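Local coordinates for transcriptional regulator, IclR family (Alicyclobacillus acidocaldarius subsp. acidocaldarius, PDB 5TJJ), which probably binds DNA through an N-terminal helix-turn-helix domain and regulates transcription as an IclR-type factor, at residues D154-S157 with T158-V162; E179-V182 with R183-E187. All coordinates share one frame; numbering follows the deposited sequence.

Interaction 1: residues D154-S157 with T158-V162; sequences DDES and TWRRV
Asp154 reaches forward along the chain to Thr158, its OD2 lying 3.7 Å from the Thr158 methyl carbon CG2 in a glancing contact; the same carboxylate is tied by a salt bridge to Arg110 on the strand 104-110. Asp155 follows and caps the helix. Its OD2 takes two bonds from Ser157, one from the backbone N at 3.0 Å, arriving 52° out of the carboxylate plane, and one from OG at 2.6 Å, on the anti lone pair. The Ser157 hydroxyl is turned back toward Asp155 by a chi1 of 61°, which sets OG between the backbone N and the carbonyl carbon. The backbone adds a weak bond from Thr158 N to Asp155 O. Glu156 then lays its aliphatic stem on Trp159: CG sits over one face of the indole, 3.6 Å from the centroid of the six-membered ring, a CH-pi contact. Glu156 O accepts from Arg160 N and also lies over the centre of one face of the Arg160 guanidinium, which folds back at chi3 (-75°) and brings NH2 to 3.6 Å from Glu156 CB; the carboxylate itself is too distant for a salt bridge. Ser157 closes the run by accepting Arg161 N on its O at 3.0 Å. The indole is fixed further by a bond from Trp159 NE1 to Leu151 O, and Arg161 pairs with Asp114 and Glu165. Taken together, this is an Asp N-cap opening the short helix 156-164 on the surface of the IclR C-terminal domain, with the buried Trp159 packed against helix 178-191.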
loop_
_atom_site.group_PDB
_atom_site.type_symbol
_atom_site.label_atom_id
_atom_site.label_comp_id
_atom_site.label_asym_id
_atom_site.label_seq_id
_atom_site.Cartn_x
_atom_site.Cartn_y
_atom_site.Cartn_z
ATOM N N ASP A 154 -8.543 -22.017 -11.642
ATOM C CA ASP A 154 -8.976 -21.565 -12.956
ATOM C C ASP A 154 -10.322 -22.173 -13.342
ATOM O O ASP A 154 -10.772 -23.164 -12.758
ATOM C CB ASP A 154 -7.944 -21.954 -14.016
ATOM C CG ASP A 154 -6.625 -21.219 -13.864
ATOM O OD1 ASP A 154 -6.603 -20.102 -13.320
ATOM O OD2 ASP A 154 -5.593 -21.763 -14.290
ATOM N N ASP A 155 -10.944 -21.586 -14.366
ATOM C CA ASP A 155 -12.112 -22.171 -15.022
ATOM C C ASP A 155 -11.794 -23.612 -15.427
ATOM O O ASP A 155 -10.651 -23.943 -15.752
ATOM C CB ASP A 155 -12.520 -21.348 -16.271
ATOM C CG ASP A 155 -13.911 -21.740 -16.820
ATOM O OD1 ASP A 155 -14.933 -21.483 -16.141
ATOM O OD2 ASP A 155 -13.998 -22.306 -17.934
ATOM N N GLU A 156 -12.811 -24.460 -15.391
ATOM C CA GLU A 156 -12.691 -25.837 -15.838
ATOM C C GLU A 156 -12.250 -25.953 -17.283
ATOM O O GLU A 156 -11.623 -26.962 -17.621
ATOM C CB GLU A 156 -13.993 -26.621 -15.640
ATOM C CG GLU A 156 -14.107 -27.227 -14.237
ATOM C CD GLU A 156 -15.509 -27.190 -13.654
ATOM O OE1 GLU A 156 -15.645 -26.705 -12.507
ATOM O OE2 GLU A 156 -16.463 -27.637 -14.341
ATOM N N SER A 157 -12.547 -24.951 -18.122
ATOM C CA SER A 157 -12.072 -24.956 -19.536
ATOM C C SER A 157 -10.535 -25.005 -19.630
ATOM O O SER A 157 -10.010 -25.628 -20.514
ATOM C CB SER A 157 -12.656 -23.792 -20.362
ATOM O OG SER A 157 -12.262 -22.557 -19.811
ATOM N N THR A 158 -9.837 -24.379 -18.689
ATOM C CA THR A 158 -8.388 -24.471 -18.601
ATOM C C THR A 158 -7.955 -25.883 -18.183
ATOM O O THR A 158 -6.975 -26.412 -18.710
ATOM C CB THR A 158 -7.850 -23.441 -17.586
ATOM O OG1 THR A 158 -8.302 -22.132 -17.955
ATOM C CG2 THR A 158 -6.307 -23.450 -17.533
ATOM N N TRP A 159 -8.680 -26.495 -17.247
ATOM C CA TRP A 159 -8.330 -27.844 -16.832
ATOM C C TRP A 159 -8.346 -28.741 -18.057
ATOM O O TRP A 159 -7.425 -29.513 -18.274
ATOM C CB TRP A 159 -9.316 -28.479 -15.839
ATOM C CG TRP A 159 -9.538 -27.837 -14.590
ATOM C CD1 TRP A 159 -8.912 -26.732 -14.096
ATOM C CD2 TRP A 159 -10.444 -28.281 -13.579
ATOM N NE1 TRP A 159 -9.385 -26.439 -12.833
ATOM C CE2 TRP A 159 -10.321 -27.379 -12.482
ATOM C CE3 TRP A 159 -11.355 -29.340 -13.491
ATOM C CZ2 TRP A 159 -11.068 -27.518 -11.306
ATOM C CZ3 TRP A 159 -12.122 -29.467 -12.337
ATOM C CH2 TRP A 159 -11.960 -28.563 -11.246
ATOM N N ARG A 160 -9.420 -28.644 -18.825
ATOM C CA ARG A 160 -9.591 -29.465 -20.003
ATOM C C ARG A 160 -8.535 -29.186 -21.064
ATOM O O ARG A 160 -8.040 -30.146 -21.678
ATOM C CB ARG A 160 -10.996 -29.342 -20.574
ATOM C CG ARG A 160 -12.047 -30.023 -19.721
ATOM C CD ARG A 160 -13.371 -30.142 -20.445
ATOM N NE ARG A 160 -14.038 -28.853 -20.497
ATOM C CZ ARG A 160 -14.749 -28.292 -19.505
ATOM N NH1 ARG A 160 -15.318 -27.096 -19.706
ATOM N NH2 ARG A 160 -14.903 -28.907 -18.313
ATOM N N ARG A 161 -8.162 -27.916 -21.253
ATOM C CA ARG A 161 -7.098 -27.582 -22.197
ATOM C C ARG A 161 -5.782 -28.226 -21.769
ATOM O O ARG A 161 -5.123 -28.893 -22.565
ATOM C CB ARG A 161 -6.903 -26.055 -22.378
ATOM C CG ARG A 161 -5.830 -25.697 -23.420
ATOM C CD ARG A 161 -5.585 -24.206 -23.575
ATOM N NE ARG A 161 -5.198 -23.558 -22.309
ATOM C CZ ARG A 161 -4.013 -23.697 -21.699
ATOM N NH1 ARG A 161 -3.067 -24.505 -22.185
ATOM N NH2 ARG A 161 -3.793 -23.052 -20.571
ATOM N N VAL A 162 -5.401 -28.020 -20.515
ATOM C CA VAL A 162 -4.122 -28.535 -20.004
ATOM C C VAL A 162 -4.063 -30.076 -20.060
ATOM O O VAL A 162 -3.035 -30.654 -20.468
ATOM C CB VAL A 162 -3.849 -28.005 -18.592
ATOM C CG1 VAL A 162 -2.649 -28.697 -17.973
ATOM C CG2 VAL A 162 -3.615 -26.490 -18.636
#

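Interaction 2: residues E179-V182 with R183-E187; sequences EEYV and RLLQE
Glu180 and Arg183 are brought together by one bend in each chain: Glu180 starts with CG anti to its N and folds at chi2 (60°), and Arg183, starting the same way, folds at chi3 (63°). The two side chains then run alongside each other, pointing the same way, and their flat ends are turned 54° apart. Arg183 NH2 donates to Glu180 OE2 at 2.7 Å on the syn side of the carboxylate, slightly out of both planes, giving a salt bridge on one bond; Glu180 OE1 lies in the guanidinium plane but stays 3.6 Å from Arg183 NE. Leu184 CG lies 4.2 Å from Glu180 OE2.

Around the helix, Tyr181 presents the edge of its ring to Leu185, with Tyr181 CE1 3.5 Å from the methyl Leu185 CD1. That edge contact belongs to the buried side, where Tyr181 OH also bonds to Tyr142 O and both side chains rest on Leu151 of helix 144-151. Val182 and Gln186 meet more loosely, Val182 CG1 lying 4.0 Å from Gln186 NE2. Backbone bonds from Arg183, Leu184, Leu185 and Gln186 to the carbonyls four residues earlier are the regular ones of an alpha helix and set Tyr181 and Leu185 on one side. An amphipathic helix results, with an i to i+3 salt bridge toward solvent and an i to i+4 apolar pair facing helices 144-151 and 156-164 within the IclR C-terminal domain.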
loop_
_atom_site.group_PDB
_atom_site.type_symbol
_atom_site.label_atom_id
_atom_site.label_comp_id
_atom_site.label_asym_id
_atom_site.label_seq_id
_atom_site.Cartn_x
_atom_site.Cartn_y
_atom_site.Cartn_z
ATOM N N GLU A 179 -8.821 -38.685 -15.367
ATOM C CA GLU A 179 -9.934 -38.736 -14.404
ATOM C C GLU A 179 -9.437 -38.563 -12.943
ATOM O O GLU A 179 -10.097 -37.907 -12.126
ATOM C CB GLU A 179 -10.803 -40.002 -14.601
ATOM C CG GLU A 179 -11.734 -39.919 -15.823
ATOM C CD GLU A 179 -12.778 -41.050 -15.908
ATOM O OE1 GLU A 179 -12.394 -42.239 -15.752
ATOM O OE2 GLU A 179 -13.982 -40.754 -16.149
ATOM N N GLU A 180 -8.264 -39.112 -12.635
ATOM C CA GLU A 180 -7.612 -38.887 -11.331
ATOM C C GLU A 180 -7.155 -37.414 -11.111
ATOM O O GLU A 180 -7.312 -36.865 -10.023
ATOM C CB GLU A 180 -6.420 -39.842 -11.174
ATOM C CG GLU A 180 -5.778 -39.882 -9.793
ATOM C CD GLU A 180 -6.735 -40.310 -8.681
ATOM O OE1 GLU A 180 -7.731 -41.028 -8.967
ATOM O OE2 GLU A 180 -6.484 -39.930 -7.505
ATOM N N TYR A 181 -6.608 -36.784 -12.142
ATOM C CA TYR A 181 -6.133 -35.421 -12.013
ATOM C C TYR A 181 -7.296 -34.450 -11.759
ATOM O O TYR A 181 -7.213 -33.593 -10.861
ATOM C CB TYR A 181 -5.292 -34.990 -13.229
ATOM C CG TYR A 181 -4.402 -33.809 -12.899
ATOM C CD1 TYR A 181 -4.870 -32.507 -13.046
ATOM C CD2 TYR A 181 -3.109 -33.992 -12.403
ATOM C CE1 TYR A 181 -4.082 -31.416 -12.709
ATOM C CE2 TYR A 181 -2.304 -32.911 -12.081
ATOM C CZ TYR A 181 -2.797 -31.611 -12.230
ATOM O OH TYR A 181 -2.041 -30.488 -11.911
ATOM N N VAL A 182 -8.383 -34.618 -12.508
ATOM C CA VAL A 182 -9.605 -33.838 -12.282
ATOM C C VAL A 182 -10.117 -34.017 -10.853
ATOM O O VAL A 182 -10.465 -33.038 -10.207
ATOM C CB VAL A 182 -10.717 -34.158 -13.320
ATOM C CG1 VAL A 182 -12.050 -33.531 -12.935
ATOM C CG2 VAL A 182 -10.311 -33.661 -14.692
ATOM N N ARG A 183 -10.137 -35.249 -10.361
ATOM C CA ARG A 183 -10.536 -35.507 -8.973
ATOM C C ARG A 183 -9.596 -34.799 -7.971
ATOM O O ARG A 183 -10.059 -34.217 -6.986
ATOM C CB ARG A 183 -10.604 -37.022 -8.683
ATOM C CG ARG A 183 -11.437 -37.377 -7.454
ATOM C CD ARG A 183 -11.376 -38.869 -7.122
ATOM N NE ARG A 183 -10.007 -39.276 -6.771
ATOM C CZ ARG A 183 -9.395 -39.049 -5.600
ATOM N NH1 ARG A 183 -10.019 -38.409 -4.601
ATOM N NH2 ARG A 183 -8.141 -39.467 -5.423
ATOM N N LEU A 184 -8.291 -34.854 -8.235
ATOM C CA LEU A 184 -7.313 -34.104 -7.449
ATOM C C LEU A 184 -7.495 -32.571 -7.513
ATOM O O LEU A 184 -7.334 -31.894 -6.493
ATOM C CB LEU A 184 -5.879 -34.491 -7.844
ATOM C CG LEU A 184 -5.464 -35.893 -7.394
ATOM C CD1 LEU A 184 -4.035 -36.168 -7.794
ATOM C CD2 LEU A 184 -5.647 -36.055 -5.893
ATOM N N LEU A 185 -7.850 -32.033 -8.677
ATOM C CA LEU A 185 -8.135 -30.597 -8.752
ATOM C C LEU A 185 -9.410 -30.252 -7.981
ATOM O O LEU A 185 -9.438 -29.275 -7.222
ATOM C CB LEU A 185 -8.226 -30.100 -10.185
ATOM C CG LEU A 185 -6.927 -30.116 -10.989
ATOM C CD1 LEU A 185 -7.218 -29.953 -12.477
ATOM C CD2 LEU A 185 -5.969 -29.044 -10.503
ATOM N N GLN A 186 -10.450 -31.062 -8.150
ATOM C CA GLN A 186 -11.689 -30.841 -7.408
ATOM C C GLN A 186 -11.418 -30.812 -5.917
ATOM O O GLN A 186 -11.881 -29.878 -5.244
ATOM C CB GLN A 186 -12.781 -31.866 -7.759
ATOM C CG GLN A 186 -13.660 -31.410 -8.906
ATOM C CD GLN A 186 -14.303 -32.538 -9.722
ATOM O OE1 GLN A 186 -14.121 -33.731 -9.457
ATOM N NE2 GLN A 186 -15.049 -32.147 -10.748
ATOM N N GLU A 187 -10.655 -31.785 -5.406
ATOM C CA GLU A 187 -10.456 -31.865 -3.961
ATOM C C GLU A 187 -9.578 -30.721 -3.459
ATOM O O GLU A 187 -9.831 -30.213 -2.363
ATOM C CB GLU A 187 -9.998 -33.260 -3.460
ATOM C CG GLU A 187 -8.499 -33.486 -3.324
ATOM C CD GLU A 187 -8.120 -34.786 -2.602
ATOM O OE1 GLU A 187 -8.986 -35.399 -1.945
ATOM O OE2 GLU A 187 -6.922 -35.191 -2.671
#

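How the interactions relate
From the N terminus, the chain passes the helix-turn-helix region and enters the C-terminal domain before reaching interaction 1, where the helix 156-164 begins. It then runs through the loop around Leu167 and Ile175 into helix 178-191, which carries interaction 2. The two are in series, neither nested nor crossing, and each spans only a few residues without closing a long loop. Their centres lie about 12 Å apart because the two successive helices pack together: Trp159 CG meets Leu185 CD1 at 3.8 Å, and Val182 and Gln186 line the same indole. Trp159 thus ties the Asp155-capped helix 156-164 to its successor, and helix 178-191 lies against both helix 156-164 and helix 144-151.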